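Local coordinates for Cif (Cell cycle inhibiting factor) (Escherichia coli, PDB 3EFY), which deamidates a glutamine of host NEDD8 to glutamate, shutting down cullin-RING ubiquitin ligases and so halting the host cell cycle, at residues Ile151-Lys155 / His156-Ser160. Numbering follows the deposited sequence.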
loop_
_atom_site.group_PDB
_atom_site.type_symbol
_atom_site.label_atom_id
_atom_site.label_comp_id
_atom_site.label_asym_id
_atom_site.label_seq_id
_atom_site.Cartn_x
_atom_site.Cartn_y
_atom_site.Cartn_z
ATOM N N ILE A 151 24.812 9.571 -17.807
ATOM C CA ILE A 151 24.884 8.105 -17.931
ATOM C C ILE A 151 26.045 7.586 -17.072
ATOM O O ILE A 151 27.162 8.169 -17.067
ATOM C CB ILE A 151 24.981 7.658 -19.395
ATOM C CG1 ILE A 151 23.723 8.059 -20.154
ATOM C CG2 ILE A 151 25.203 6.120 -19.487
ATOM C CD1 ILE A 151 23.838 8.040 -21.633
ATOM N N GLN A 152 25.786 6.542 -16.292
ATOM C CA GLN A 152 26.783 5.925 -15.419
ATOM C C GLN A 152 26.980 4.482 -15.850
ATOM O O GLN A 152 26.684 3.593 -15.089
ATOM C CB GLN A 152 26.366 5.888 -13.946
ATOM C CG GLN A 152 25.457 6.977 -13.430
ATOM C CD GLN A 152 26.182 8.134 -12.763
ATOM O OE1 GLN A 152 25.869 9.302 -13.020
ATOM N NE2 GLN A 152 27.129 7.821 -11.885
ATOM N N TYR A 153 27.490 4.255 -17.049
ATOM C CA TYR A 153 27.787 2.895 -17.484
ATOM C C TYR A 153 28.893 2.256 -16.621
ATOM O O TYR A 153 29.945 2.856 -16.375
ATOM C CB TYR A 153 28.163 2.865 -18.967
ATOM C CG TYR A 153 28.490 1.486 -19.483
ATOM C CD1 TYR A 153 27.490 0.525 -19.640
ATOM C CD2 TYR A 153 29.801 1.130 -19.805
ATOM C CE1 TYR A 153 27.780 -0.748 -20.101
ATOM C CE2 TYR A 153 30.103 -0.148 -20.285
ATOM C CZ TYR A 153 29.091 -1.084 -20.425
ATOM O OH TYR A 153 29.381 -2.352 -20.895
ATOM N N GLN A 154 28.621 1.043 -16.140
ATOM C CA GLN A 154 29.628 0.187 -15.492
ATOM C C GLN A 154 29.851 -1.057 -16.386
ATOM O O GLN A 154 29.009 -1.373 -17.234
ATOM C CB GLN A 154 29.214 -0.149 -14.038
ATOM C CG GLN A 154 27.677 -0.341 -13.750
ATOM C CD GLN A 154 26.870 0.989 -13.485
ATOM O OE1 GLN A 154 27.382 1.932 -12.849
ATOM N NE2 GLN A 154 25.604 1.041 -13.957
ATOM N N LYS A 155 30.991 -1.735 -16.245
ATOM C CA LYS A 155 31.357 -2.814 -17.188
ATOM C C LYS A 155 30.374 -3.997 -17.160
ATOM O O LYS A 155 30.006 -4.525 -18.209
ATOM C CB LYS A 155 32.805 -3.301 -16.959
ATOM C CG LYS A 155 33.402 -4.102 -18.145
ATOM C CD LYS A 155 34.875 -3.700 -18.447
ATOM C CE LYS A 155 35.347 -4.222 -19.816
ATOM N NZ LYS A 155 36.655 -3.637 -20.289
ATOM N N HIS A 156 29.941 -4.403 -15.976
ATOM C CA HIS A 156 28.858 -5.392 -15.886
ATOM C C HIS A 156 27.859 -5.001 -14.796
ATOM O O HIS A 156 28.053 -4.011 -14.085
ATOM C CB HIS A 156 29.433 -6.810 -15.693
ATOM C CG HIS A 156 30.072 -7.378 -16.934
ATOM N ND1 HIS A 156 29.337 -7.802 -18.024
ATOM C CD2 HIS A 156 31.373 -7.570 -17.264
ATOM C CE1 HIS A 156 30.157 -8.238 -18.967
ATOM N NE2 HIS A 156 31.399 -8.104 -18.532
ATOM N N ASP A 157 26.761 -5.748 -14.707
ATOM C CA ASP A 157 25.740 -5.537 -13.674
ATOM C C ASP A 157 25.103 -4.136 -13.644
ATOM O O ASP A 157 24.823 -3.611 -12.560
ATOM C CB ASP A 157 26.304 -5.822 -12.286
ATOM C CG ASP A 157 26.988 -7.172 -12.182
ATOM O OD1 ASP A 157 26.665 -8.103 -12.973
ATOM O OD2 ASP A 157 27.856 -7.279 -11.285
ATOM N N ASN A 158 24.857 -3.559 -14.815
ATOM C CA ASN A 158 24.142 -2.295 -14.927
ATOM C C ASN A 158 22.673 -2.466 -14.442
ATOM O O ASN A 158 22.157 -1.654 -13.679
ATOM C CB ASN A 158 24.168 -1.840 -16.391
ATOM C CG ASN A 158 25.562 -1.390 -16.830
ATOM O OD1 ASN A 158 26.271 -2.106 -17.571
ATOM N ND2 ASN A 158 25.977 -0.233 -16.323
ATOM N N PHE A 159 22.058 -3.570 -14.854
ATOM C CA PHE A 159 20.639 -3.795 -14.574
ATOM C C PHE A 159 20.432 -4.828 -13.474
ATOM O O PHE A 159 21.178 -5.810 -13.371
ATOM C CB PHE A 159 19.919 -4.310 -15.818
ATOM C CG PHE A 159 19.713 -3.269 -16.890
ATOM C CD1 PHE A 159 18.639 -2.408 -16.820
ATOM C CD2 PHE A 159 20.579 -3.171 -17.944
ATOM C CE1 PHE A 159 18.400 -1.451 -17.794
ATOM C CE2 PHE A 159 20.355 -2.214 -18.977
ATOM C CZ PHE A 159 19.281 -1.331 -18.878
ATOM N N SER A 160 19.382 -4.620 -12.691
ATOM C CA SER A 160 18.826 -5.635 -11.770
ATOM C C SER A 160 17.307 -5.593 -11.946
ATOM O O SER A 160 16.723 -4.510 -11.951
ATOM C CB SER A 160 19.140 -5.245 -10.336
ATOM O OG SER A 160 18.627 -6.155 -9.384
#
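Buried Asn-158 reaches back across the turn that leads into edge strand 159-166 of the antiparallel sheet in this C-terminal part of Cif, and its carboxamide settles among Tyr-153 and Gln-154. Asp-157 takes a left-handed backbone conformation (phi 58°), which helps the chain turn back. With CG beside its own backbone N, Asn-158 turns its amide into the bend, a place suited to a short polar side chain that fits against the backbone of Gln-154. The amide lies 18° from the plane of the Tyr-153 ring, yet meets it obliquely, the two side chains crossing nearly at right angles; CG of Asn-158 lies 4.0 Å from CE1 of Tyr-153. Tyrosine serves well here, since the CD1-CE1 side of its ring borders the amide while its hydroxyl hydrogen-bonds the carbonyl O of Ser-124. Gln-154 bends at chi2, bringing its CG close to the Asn-158 amide, whose plane is tilted 43° to its own. At the exposed corner of the turn, the Lys-155 carbonyl O lies over one face of the His-156 ring, 3.1 Å from its CG. The Lys-155 chain leads off from the turn, its aliphatic CG passing 4.1 Å from His-156 CD2.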